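Local coordinates for hypothetical sugar ABC-transporter sugar binding protein (Arthrobacter globiformis, PDB 7BVT) that binds the cyclic tetrasaccharide cyclic alpha-maltosyl-(1→6)-maltose outside the membrane and probably delivers it to an ABC transporter for uptake, at residues A[92-97]-A[126-131]; A[105-108]-A[114-117]; A[297-302]-A[314-319]. All coordinates share one frame; numbering follows the deposited sequence.

Contact 1 of 3, residues A[92-97]-A[126-131]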
ATOM      1  N   VAL A  92      -1.520  -4.640   6.609  1.00 19.97           N
ATOM      2  CA  VAL A  92      -0.886  -5.942   6.957  1.00 21.48           C
ATOM      3  C   VAL A  92      -1.125  -6.248   8.443  1.00 18.64           C
ATOM      4  O   VAL A  92      -0.817  -7.366   8.858  1.00 22.92           O
ATOM      5  CB  VAL A  92       0.604  -5.961   6.555  1.00 28.88           C
ATOM      6  CG1 VAL A  92       0.765  -5.603   5.088  1.00 31.76           C
ATOM      7  CG2 VAL A  92       1.434  -5.048   7.405  1.00 29.87           C
ATOM      8  N   TRP A  93      -1.667  -5.310   9.221  1.00 17.11           N
ATOM      9  CA  TRP A  93      -1.993  -5.616  10.639  1.00 18.18           C
ATOM     10  C   TRP A  93      -3.281  -6.411  10.758  1.00 18.35           C
ATOM     11  O   TRP A  93      -3.467  -7.061  11.799  1.00 20.43           O
ATOM     12  CB  TRP A  93      -2.093  -4.375  11.505  1.00 19.21           C
ATOM     13  CG  TRP A  93      -0.843  -3.581  11.619  1.00 20.07           C
ATOM     14  CD1 TRP A  93       0.411  -3.890  11.159  1.00 20.72           C
ATOM     15  CD2 TRP A  93      -0.739  -2.344  12.321  1.00 20.22           C
ATOM     16  NE1 TRP A  93       1.277  -2.891  11.508  1.00 23.67           N
ATOM     17  CE2 TRP A  93       0.602  -1.930  12.208  1.00 22.39           C
ATOM     18  CE3 TRP A  93      -1.652  -1.536  12.983  1.00 20.79           C
ATOM     19  CZ2 TRP A  93       1.036  -0.737  12.767  1.00 22.95           C
ATOM     20  CZ3 TRP A  93      -1.223  -0.341  13.523  1.00 23.29           C
ATOM     21  CH2 TRP A  93       0.107   0.039  13.415  1.00 21.55           C
ATOM     22  N   VAL A  94      -4.195  -6.281   9.818  1.00 16.16           N
ATOM     23  CA  VAL A  94      -5.569  -6.843  10.008  1.00 17.49           C
ATOM     24  C   VAL A  94      -5.497  -8.288  10.451  1.00 16.65           C
ATOM     25  O   VAL A  94      -6.155  -8.673  11.412  1.00 17.95           O
ATOM     26  CB  VAL A  94      -6.451  -6.665   8.766  1.00 16.65           C
ATOM     27  CG1 VAL A  94      -7.748  -7.417   8.910  1.00 17.04           C
ATOM     28  CG2 VAL A  94      -6.709  -5.203   8.517  1.00 16.89           C
ATOM     29  N   PRO A  95      -4.775  -9.189   9.773  1.00 17.91           N
ATOM     30  CA  PRO A  95      -4.790 -10.592  10.168  1.00 19.38           C
ATOM     31  C   PRO A  95      -4.211 -10.821  11.556  1.00 18.25           C
ATOM     32  O   PRO A  95      -4.686 -11.716  12.224  1.00 20.58           O
ATOM     33  CB  PRO A  95      -3.923 -11.299   9.084  1.00 20.43           C
ATOM     34  CG  PRO A  95      -3.857 -10.321   7.958  1.00 21.65           C
ATOM     35  CD  PRO A  95      -3.966  -8.948   8.554  1.00 18.69           C
ATOM     36  N   GLN A  96      -3.268  -9.978  11.969  1.00 19.29           N
ATOM     37  CA  GLN A  96      -2.716 -10.087  13.335  1.00 20.48           C
ATOM     38  C   GLN A  96      -3.765  -9.638  14.344  1.00 18.54           C
ATOM     39  O   GLN A  96      -3.922 -10.292  15.404  1.00 21.31           O
ATOM     40  CB  GLN A  96      -1.441  -9.270  13.415  1.00 20.94           C
ATOM     41  CG  GLN A  96      -0.362  -9.833  12.488  1.00 26.55           C
ATOM     42  CD  GLN A  96       0.797  -8.887  12.449  1.00 32.41           C
ATOM     43  OE1 GLN A  96       1.562  -8.831  13.407  1.00 32.85           O
ATOM     44  NE2 GLN A  96       0.917  -8.123  11.364  1.00 33.52           N
ATOM     45  N   ILE A  97      -4.427  -8.536  14.060  1.00 19.66           N
ATOM     46  CA  ILE A  97      -5.454  -7.984  14.987  1.00 18.62           C
ATOM     47  C   ILE A  97      -6.611  -8.971  15.126  1.00 18.31           C
ATOM     48  O   ILE A  97      -7.156  -9.148  16.235  1.00 17.71           O
ATOM     49  CB  ILE A  97      -5.903  -6.588  14.517  1.00 19.35           C
ATOM     50  CG1 ILE A  97      -4.732  -5.602  14.677  1.00 18.31           C
ATOM     51  CG2 ILE A  97      -7.188  -6.152  15.248  1.00 19.85           C
ATOM     52  CD1 ILE A  97      -4.916  -4.290  14.023  1.00 18.54           C
ATOM     53  N   GLY A 126      -9.735  -8.152   3.456  1.00 16.71           N
ATOM     54  CA  GLY A 126     -10.431  -7.995   4.743  1.00 15.78           C
ATOM     55  C   GLY A 126     -11.366  -9.121   5.127  1.00 16.85           C
ATOM     56  O   GLY A 126     -12.057  -8.985   6.103  1.00 16.42           O
ATOM     57  N   THR A 127     -11.408 -10.188   4.318  1.00 15.60           N
ATOM     58  CA  THR A 127     -12.256 -11.349   4.555  1.00 16.43           C
ATOM     59  C   THR A 127     -11.406 -12.424   5.239  1.00 17.07           C
ATOM     60  O   THR A 127     -10.440 -12.952   4.626  1.00 20.30           O
ATOM     61  CB  THR A 127     -12.927 -11.826   3.265  1.00 17.13           C
ATOM     62  OG1 THR A 127     -13.748 -10.789   2.726  1.00 19.52           O
ATOM     63  CG2 THR A 127     -13.784 -13.026   3.586  1.00 18.78           C
ATOM     64  N   ILE A 128     -11.718 -12.690   6.489  1.00 17.88           N
ATOM     65  CA  ILE A 128     -11.021 -13.721   7.303  1.00 19.39           C
ATOM     66  C   ILE A 128     -12.069 -14.638   7.934  1.00 20.97           C
ATOM     67  O   ILE A 128     -13.010 -14.129   8.522  1.00 19.66           O
ATOM     68  CB  ILE A 128     -10.044 -13.078   8.314  1.00 21.62           C
ATOM     69  CG1 ILE A 128      -8.964 -12.304   7.562  1.00 24.22           C
ATOM     70  CG2 ILE A 128      -9.463 -14.163   9.207  1.00 23.91           C
ATOM     71  CD1 ILE A 128      -8.047 -11.428   8.395  1.00 25.60           C
ATOM     72  N   ASP A 129     -11.901 -15.957   7.719  1.00 26.54           N
ATOM     73  CA  ASP A 129     -12.859 -17.008   8.156  1.00 27.36           C
ATOM     74  C   ASP A 129     -14.255 -16.624   7.644  1.00 22.38           C
ATOM     75  O   ASP A 129     -15.222 -16.822   8.360  1.00 23.95           O
ATOM     76  CB  ASP A 129     -12.738 -17.221   9.666  1.00 33.34           C
ATOM     77  CG  ASP A 129     -11.356 -17.743  10.057  1.00 39.24           C
ATOM     78  OD1 ASP A 129     -10.721 -18.439   9.202  1.00 44.66           O
ATOM     79  OD2 ASP A 129     -10.901 -17.428  11.177  1.00 42.29           O
ATOM     80  N   GLY A 130     -14.308 -16.092   6.424  1.00 19.33           N
ATOM     81  CA  GLY A 130     -15.574 -15.826   5.715  1.00 18.28           C
ATOM     82  C   GLY A 130     -16.202 -14.493   6.095  1.00 18.48           C
ATOM     83  O   GLY A 130     -17.080 -14.031   5.417  1.00 19.27           O
ATOM     84  N   LYS A 131     -15.725 -13.849   7.158  1.00 19.22           N
ATOM     85  CA  LYS A 131     -16.291 -12.589   7.697  1.00 17.67           C
ATOM     86  C   LYS A 131     -15.553 -11.382   7.113  1.00 16.46           C
ATOM     87  O   LYS A 131     -14.322 -11.444   6.932  1.00 17.54           O
ATOM     88  CB  LYS A 131     -16.091 -12.573   9.207  1.00 17.50           C
ATOM     89  CG  LYS A 131     -16.864 -13.668   9.958  1.00 24.01           C
ATOM     90  CD  LYS A 131     -16.426 -13.806  11.415  1.00 29.67           C
ATOM     91  CE  LYS A 131     -17.513 -14.431  12.270  1.00 38.07           C
ATOM     92  NZ  LYS A 131     -16.984 -15.107  13.483  1.00 42.01           N
TER
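Val-94 and Pro-95, of helix 94-100, meet segment 126-131 through one side chain, that of Ile-128. Upstream of it, the CA of Gly-126 and the CA of Val-94, 7.3 Å apart, are the nearest pair of CA atoms, and Gly-126 is hydrogen-bonded through its backbone to Val-133 in the returning strand. Ile-128 follows with its CA–CB bond directed at the helix. With CG1 on the side of the backbone N (chi1 -62°) and the chain extended beyond it (chi2 171°), CD1 is carried out to the helix. That methyl rests 3.8 Å from Pro-95 CA and 4.2 Å from Pro-95 CB, and lies 4.1 Å from Val-94 CG1. From Ile-128 to Lys-131 the chain reverses in a type I' turn, closed in both directions: Ile-128 N to Lys-131 O at 2.9 Å and Lys-131 N to Ile-128 O at 3.1 Å. A tight hairpin thus fixes the base of the isoleucine, while Val-94 and Ile-128 both also touch Val-133. With no hydrogen bond across the contact and only aliphatic carbon meeting aliphatic carbon, the geometry is consistent with cohesion from dispersion and the burial of apolar surface.

Contact 2 of 3, residues A[105-108]-A[114-117]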
ATOM      1  N   ASP A 105     -18.257  -9.245  12.074  1.00 19.36           N
ATOM      2  CA  ASP A 105     -18.449  -9.306  10.620  1.00 18.38           C
ATOM      3  C   ASP A 105     -19.181  -8.050  10.158  1.00 17.91           C
ATOM      4  O   ASP A 105     -20.273  -7.699  10.721  1.00 18.42           O
ATOM      5  CB  ASP A 105     -19.177 -10.598  10.284  1.00 18.69           C
ATOM      6  CG  ASP A 105     -19.306 -10.868   8.798  1.00 19.06           C
ATOM      7  OD1 ASP A 105     -18.915 -10.035   7.946  1.00 17.25           O
ATOM      8  OD2 ASP A 105     -19.754 -12.010   8.522  1.00 20.04           O
ATOM      9  N   LEU A 106     -18.588  -7.303   9.231  1.00 16.36           N
ATOM     10  CA  LEU A 106     -19.165  -6.022   8.754  1.00 16.67           C
ATOM     11  C   LEU A 106     -20.221  -6.294   7.713  1.00 18.54           C
ATOM     12  O   LEU A 106     -21.032  -5.433   7.419  1.00 18.61           O
ATOM     13  CB  LEU A 106     -18.050  -5.103   8.246  1.00 17.11           C
ATOM     14  CG  LEU A 106     -17.010  -4.728   9.308  1.00 17.59           C
ATOM     15  CD1 LEU A 106     -15.891  -4.001   8.628  1.00 18.31           C
ATOM     16  CD2 LEU A 106     -17.619  -3.890  10.424  1.00 17.79           C
ATOM     17  N   ASN A 107     -20.227  -7.502   7.150  1.00 18.23           N
ATOM     18  CA  ASN A 107     -21.323  -7.838   6.236  1.00 18.39           C
ATOM     19  C   ASN A 107     -22.634  -7.855   7.010  1.00 18.41           C
ATOM     20  O   ASN A 107     -22.679  -8.366   8.106  1.00 20.95           O
ATOM     21  CB  ASN A 107     -21.128  -9.207   5.620  1.00 18.40           C
ATOM     22  CG  ASN A 107     -20.012  -9.230   4.612  1.00 19.50           C
ATOM     23  OD1 ASN A 107     -19.841  -8.291   3.833  1.00 17.98           O
ATOM     24  ND2 ASN A 107     -19.288 -10.355   4.614  1.00 19.49           N
ATOM     25  N   GLY A 108     -23.637  -7.213   6.433  1.00 19.50           N
ATOM     26  CA  GLY A 108     -24.936  -7.041   7.091  1.00 21.22           C
ATOM     27  C   GLY A 108     -24.957  -5.880   8.064  1.00 24.18           C
ATOM     28  O   GLY A 108     -26.035  -5.621   8.637  1.00 23.66           O
ATOM     29  N   THR A 114     -22.349  -0.319  -0.436  1.00 19.75           N
ATOM     30  CA  THR A 114     -21.073   0.326  -0.048  1.00 17.83           C
ATOM     31  C   THR A 114     -19.955  -0.720  -0.176  1.00 16.95           C
ATOM     32  O   THR A 114     -18.953  -0.452  -0.807  1.00 18.10           O
ATOM     33  CB  THR A 114     -21.151   0.869   1.383  1.00 17.58           C
ATOM     34  OG1 THR A 114     -22.050   2.004   1.303  1.00 20.52           O
ATOM     35  CG2 THR A 114     -19.793   1.262   1.898  1.00 18.88           C
ATOM     36  N   LEU A 115     -20.171  -1.898   0.429  1.00 19.63           N
ATOM     37  CA  LEU A 115     -19.095  -2.925   0.418  1.00 18.16           C
ATOM     38  C   LEU A 115     -18.805  -3.380  -1.031  1.00 18.44           C
ATOM     39  O   LEU A 115     -17.634  -3.563  -1.377  1.00 19.56           O
ATOM     40  CB  LEU A 115     -19.473  -4.062   1.361  1.00 18.56           C
ATOM     41  CG  LEU A 115     -19.469  -3.716   2.846  1.00 19.97           C
ATOM     42  CD1 LEU A 115     -19.909  -4.901   3.684  1.00 22.01           C
ATOM     43  CD2 LEU A 115     -18.090  -3.252   3.253  1.00 20.64           C
ATOM     44  N   THR A 116     -19.803  -3.473  -1.888  1.00 19.63           N
ATOM     45  CA  THR A 116     -19.599  -3.839  -3.319  1.00 19.14           C
ATOM     46  C   THR A 116     -18.738  -2.804  -4.034  1.00 20.02           C
ATOM     47  O   THR A 116     -17.892  -3.164  -4.840  1.00 20.80           O
ATOM     48  CB  THR A 116     -20.932  -3.967  -4.084  1.00 21.36           C
ATOM     49  OG1 THR A 116     -21.611  -5.020  -3.408  1.00 26.97           O
ATOM     50  CG2 THR A 116     -20.665  -4.281  -5.540  1.00 28.71           C
ATOM     51  N   ASP A 117     -18.904  -1.529  -3.697  1.00 17.85           N
ATOM     52  CA  ASP A 117     -18.224  -0.401  -4.374  1.00 18.82           C
ATOM     53  C   ASP A 117     -16.779  -0.343  -3.897  1.00 19.38           C
ATOM     54  O   ASP A 117     -15.897   0.009  -4.702  1.00 18.05           O
ATOM     55  CB  ASP A 117     -18.951   0.892  -4.061  1.00 19.07           C
ATOM     56  CG  ASP A 117     -18.513   2.125  -4.854  1.00 19.78           C
ATOM     57  OD1 ASP A 117     -17.809   1.998  -5.868  1.00 19.67           O
ATOM     58  OD2 ASP A 117     -18.889   3.222  -4.406  1.00 22.83           O
TER
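Asp-105 OD1 accepts two backbone N-H groups, that of Gln-132 and that of Asn-107, the residue whose side chain meets Leu-115 across the contact. The bond from Asn-107 N spans two residues and so defines an Asx turn; it measures 3.0 Å with an N-H...O angle of 150°. Its donor stands 48° above the carboxylate plane. A backbone hydrogen bond between Leu-106 and Gln-132 joins the same loop to strand 131-136. The turn is thus bonded to that strand and also meets helix 112-117, the next helix in the chain.

On the helix side, Leu-115 does the touching, with CD1 as the methyl that comes up to the turn. Two oxygens approach this methyl: the amide OD1 of Asn-107 at 3.4 Å and the carbonyl O of Leu-106 at 3.9 Å. Neither is a hydrogen bond; both are van der Waals contacts of a methyl with a polar atom. The CA–CB bond of Leu-106 also points at the helix, yet its side chain stays 4.9 Å away at the nearest, CB to Leu-115 CD1. The two leucines instead share Val-135 of the strand, and Ile-110 touches Leu-115 as well. Asn-107 lies at the exposed margin of the contact, where its amide comes closer to the helix than its CB does. Seen from Leu-115 CD1, the directions to Asn-107 OD1 and Leu-106 O diverge by about 80°.

Contact 3 of 3, residues A[297-302]-A[314-319]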
ATOM      1  N   GLU A 297      -5.080   2.481   5.386  1.00 15.07           N
ATOM      2  CA  GLU A 297      -5.674   2.118   6.687  1.00 15.01           C
ATOM      3  C   GLU A 297      -6.978   1.349   6.527  1.00 15.06           C
ATOM      4  O   GLU A 297      -7.765   1.692   5.643  1.00 15.83           O
ATOM      5  CB  GLU A 297      -5.953   3.380   7.477  1.00 16.42           C
ATOM      6  CG  GLU A 297      -4.688   3.913   8.122  1.00 18.02           C
ATOM      7  CD  GLU A 297      -3.676   4.570   7.196  1.00 16.90           C
ATOM      8  OE1 GLU A 297      -4.042   5.505   6.491  1.00 18.73           O
ATOM      9  OE2 GLU A 297      -2.528   4.100   7.174  1.00 20.47           O
ATOM     10  N   GLN A 298      -7.170   0.370   7.394  1.00 16.04           N
ATOM     11  CA  GLN A 298      -8.354  -0.496   7.418  1.00 15.46           C
ATOM     12  C   GLN A 298      -9.042  -0.290   8.770  1.00 15.90           C
ATOM     13  O   GLN A 298      -8.336  -0.287   9.776  1.00 17.23           O
ATOM     14  CB  GLN A 298      -7.955  -1.961   7.305  1.00 15.30           C
ATOM     15  CG  GLN A 298      -6.835  -2.247   6.306  1.00 15.11           C
ATOM     16  CD  GLN A 298      -7.105  -1.793   4.903  1.00 14.64           C
ATOM     17  OE1 GLN A 298      -8.101  -2.192   4.291  1.00 16.09           O
ATOM     18  NE2 GLN A 298      -6.224  -0.988   4.336  1.00 15.38           N
ATOM     19  N   ALA A 299     -10.374  -0.286   8.786  1.00 14.53           N
ATOM     20  CA  ALA A 299     -11.114  -0.190  10.064  1.00 15.01           C
ATOM     21  C   ALA A 299     -11.595  -1.586  10.416  1.00 15.83           C
ATOM     22  O   ALA A 299     -12.049  -2.296   9.514  1.00 15.43           O
ATOM     23  CB  ALA A 299     -12.243   0.810   9.947  1.00 16.58           C
ATOM     24  N   MET A 300     -11.585  -1.899  11.681  1.00 15.79           N
ATOM     25  CA  MET A 300     -11.975  -3.197  12.290  1.00 15.28           C
ATOM     26  C   MET A 300     -12.862  -2.895  13.510  1.00 16.70           C
ATOM     27  O   MET A 300     -12.530  -1.952  14.245  1.00 17.25           O
ATOM     28  CB  MET A 300     -10.731  -3.948  12.739  1.00 15.68           C
ATOM     29  CG  MET A 300      -9.878  -4.388  11.557  1.00 16.39           C
ATOM     30  SD  MET A 300      -8.186  -4.619  12.066  1.00 18.83           S
ATOM     31  CE  MET A 300      -7.567  -2.941  11.846  1.00 18.77           C
ATOM     32  N   VAL A 301     -13.935  -3.645  13.684  1.00 17.14           N
ATOM     33  CA  VAL A 301     -14.859  -3.505  14.858  1.00 17.68           C
ATOM     34  C   VAL A 301     -14.647  -4.701  15.761  1.00 18.12           C
ATOM     35  O   VAL A 301     -14.815  -5.839  15.301  1.00 17.82           O
ATOM     36  CB  VAL A 301     -16.314  -3.375  14.419  1.00 16.14           C
ATOM     37  CG1 VAL A 301     -17.274  -3.443  15.606  1.00 18.28           C
ATOM     38  CG2 VAL A 301     -16.552  -2.171  13.549  1.00 16.28           C
ATOM     39  N   PHE A 302     -14.229  -4.497  17.001  1.00 17.07           N
ATOM     40  CA  PHE A 302     -14.086  -5.597  17.966  1.00 18.71           C
ATOM     41  C   PHE A 302     -15.498  -5.989  18.455  1.00 21.98           C
ATOM     42  O   PHE A 302     -16.299  -5.098  18.795  1.00 24.55           O
ATOM     43  CB  PHE A 302     -13.198  -5.217  19.157  1.00 19.31           C
ATOM     44  CG  PHE A 302     -11.738  -5.196  18.823  1.00 18.66           C
ATOM     45  CD1 PHE A 302     -11.041  -6.383  18.675  1.00 19.46           C
ATOM     46  CD2 PHE A 302     -11.088  -4.002  18.567  1.00 21.11           C
ATOM     47  CE1 PHE A 302      -9.695  -6.364  18.356  1.00 18.40           C
ATOM     48  CE2 PHE A 302      -9.740  -3.992  18.225  1.00 19.31           C
ATOM     49  CZ  PHE A 302      -9.068  -5.175  18.107  1.00 17.57           C
ATOM     50  N   ASP A 314     -22.268   1.898  12.052  1.00 19.85           N
ATOM     51  CA  ASP A 314     -23.049   3.057  11.569  1.00 19.40           C
ATOM     52  C   ASP A 314     -22.070   4.194  11.236  1.00 18.74           C
ATOM     53  O   ASP A 314     -22.226   4.829  10.187  1.00 18.21           O
ATOM     54  CB  ASP A 314     -24.105   3.547  12.563  1.00 20.32           C
ATOM     55  CG  ASP A 314     -24.972   4.645  11.998  1.00 25.26           C
ATOM     56  OD1 ASP A 314     -25.856   4.306  11.167  1.00 27.69           O
ATOM     57  OD2 ASP A 314     -24.745   5.852  12.344  1.00 25.97           O
ATOM     58  N   PHE A 315     -21.106   4.428  12.105  1.00 18.20           N
ATOM     59  CA  PHE A 315     -20.067   5.449  11.844  1.00 16.31           C
ATOM     60  C   PHE A 315     -19.240   5.066  10.598  1.00 16.25           C
ATOM     61  O   PHE A 315     -19.068   5.911   9.693  1.00 17.20           O
ATOM     62  CB  PHE A 315     -19.167   5.653  13.047  1.00 17.50           C
ATOM     63  CG  PHE A 315     -17.983   6.510  12.727  1.00 16.95           C
ATOM     64  CD1 PHE A 315     -18.147   7.835  12.346  1.00 16.89           C
ATOM     65  CD2 PHE A 315     -16.723   5.954  12.717  1.00 17.92           C
ATOM     66  CE1 PHE A 315     -17.058   8.590  11.984  1.00 19.09           C
ATOM     67  CE2 PHE A 315     -15.631   6.721  12.363  1.00 20.26           C
ATOM     68  CZ  PHE A 315     -15.798   8.049  12.022  1.00 18.71           C
ATOM     69  N   LEU A 316     -18.826   3.808  10.512  1.00 16.94           N
ATOM     70  CA  LEU A 316     -17.998   3.377   9.351  1.00 16.43           C
ATOM     71  C   LEU A 316     -18.846   3.494   8.079  1.00 16.59           C
ATOM     72  O   LEU A 316     -18.328   3.915   7.046  1.00 17.06           O
ATOM     73  CB  LEU A 316     -17.489   1.951   9.592  1.00 15.41           C
ATOM     74  CG  LEU A 316     -16.459   1.744  10.687  1.00 16.88           C
ATOM     75  CD1 LEU A 316     -15.989   0.305  10.736  1.00 17.94           C
ATOM     76  CD2 LEU A 316     -15.277   2.670  10.564  1.00 18.14           C
ATOM     77  N   SER A 317     -20.141   3.151   8.137  1.00 16.59           N
ATOM     78  CA  SER A 317     -21.033   3.263   6.946  1.00 16.36           C
ATOM     79  C   SER A 317     -21.066   4.730   6.498  1.00 15.69           C
ATOM     80  O   SER A 317     -20.947   5.014   5.319  1.00 17.09           O
ATOM     81  CB  SER A 317     -22.434   2.752   7.248  1.00 16.10           C
ATOM     82  OG  SER A 317     -22.411   1.361   7.608  1.00 18.35           O
ATOM     83  N   TRP A 318     -21.201   5.646   7.452  1.00 17.37           N
ATOM     84  CA  TRP A 318     -21.259   7.090   7.096  1.00 17.35           C
ATOM     85  C   TRP A 318     -19.923   7.529   6.492  1.00 17.52           C
ATOM     86  O   TRP A 318     -19.908   8.242   5.471  1.00 16.55           O
ATOM     87  CB  TRP A 318     -21.668   7.892   8.344  1.00 17.70           C
ATOM     88  CG  TRP A 318     -21.634   9.359   8.092  1.00 17.32           C
ATOM     89  CD1 TRP A 318     -22.657  10.137   7.625  1.00 18.22           C
ATOM     90  CD2 TRP A 318     -20.520  10.244   8.343  1.00 17.59           C
ATOM     91  NE1 TRP A 318     -22.230  11.440   7.488  1.00 20.38           N
ATOM     92  CE2 TRP A 318     -20.957  11.537   7.974  1.00 18.39           C
ATOM     93  CE3 TRP A 318     -19.209  10.096   8.836  1.00 17.80           C
ATOM     94  CZ2 TRP A 318     -20.111  12.634   7.985  1.00 18.88           C
ATOM     95  CZ3 TRP A 318     -18.396  11.205   8.921  1.00 17.38           C
ATOM     96  CH2 TRP A 318     -18.862  12.464   8.555  1.00 16.92           C
ATOM     97  N   PHE A 319     -18.845   7.114   7.131  1.00 16.28           N
ATOM     98  CA  PHE A 319     -17.477   7.421   6.677  1.00 17.98           C
ATOM     99  C   PHE A 319     -17.266   6.930   5.241  1.00 17.27           C
ATOM    100  O   PHE A 319     -16.515   7.563   4.498  1.00 17.60           O
ATOM    101  CB  PHE A 319     -16.448   6.823   7.631  1.00 17.77           C
ATOM    102  CG  PHE A 319     -15.129   7.536   7.536  1.00 16.67           C
ATOM    103  CD1 PHE A 319     -14.954   8.795   8.101  1.00 18.84           C
ATOM    104  CD2 PHE A 319     -14.051   6.938   6.912  1.00 19.21           C
ATOM    105  CE1 PHE A 319     -13.724   9.421   8.054  1.00 21.65           C
ATOM    106  CE2 PHE A 319     -12.823   7.578   6.884  1.00 18.03           C
ATOM    107  CZ  PHE A 319     -12.669   8.825   7.443  1.00 19.04           C
TER
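No ring lies between Leu-316 and the strand residues it meets, Ala-299 and Val-301: the flat side chains of the helix are engaged with other parts of the fold. Phe-315 makes an edge-to-face contact with Tyr-51, whose ring also meets Trp-318 with the planes at about 50°, and Phe-319 makes another edge-to-face contact, with Trp-328.

Leu-316 is turned toward the sheet. Its first torsion (chi1 -69°) sets the isobutyl group beside the backbone N, and from there both its methyls come up to Ala-299 CB from the same side, CD2 at 3.6 Å and CD1 at 3.9 Å. CD1 additionally meets Val-301 CG2 at 3.8 Å, the valine and leucine side chains passing alongside one another in opposite senses. The CA of Ala-299 and the CA of Leu-316 are the nearest pair across the contact, 7.8 Å apart.

Residue alternation along the strand supplies the other half of the geometry. Ala-299 and Val-301 point to helix 306-319, whereas Met-300 points away and touches Val-94 and Ile-97 of helix 94-100. This is consistent with the helix-sheet-helix layering of a lobe of the type 2 periplasmic-binding-protein fold, to which the family belongs, and the strand itself runs on from Gly-295 and Gly-296 of the glycan pocket. Backbone hydrogen bonds pair Ala-299 with Val-135 and Met-300 with Ala-87, in the neighbouring strands. Directional bonding is thus spent within the sheet, and what joins strand to helix is buried aliphatic packing, governed by shape rather than by charge.

Contacts 1 and 3 are buried, whereas contact 2 is only partly so and reaches the surface at Asn-107. The first and third serve the same sheet from different faces: Val-94 CG2 of contact 1 lies 3.9 Å from Met-300 SD, on the side of the strand that turns away from the helix of contact 3. Contact 2 is nested in the chain loop that contact 1 closes, and it borders contact 3 where Leu-106 CD2 comes within 3.7 Å of Val-301 CG2. Chemistry follows position: aliphatic carbons meet in the two buried contacts, while at the margin oxygens of a hydrogen-bonded turn face a leucine methyl.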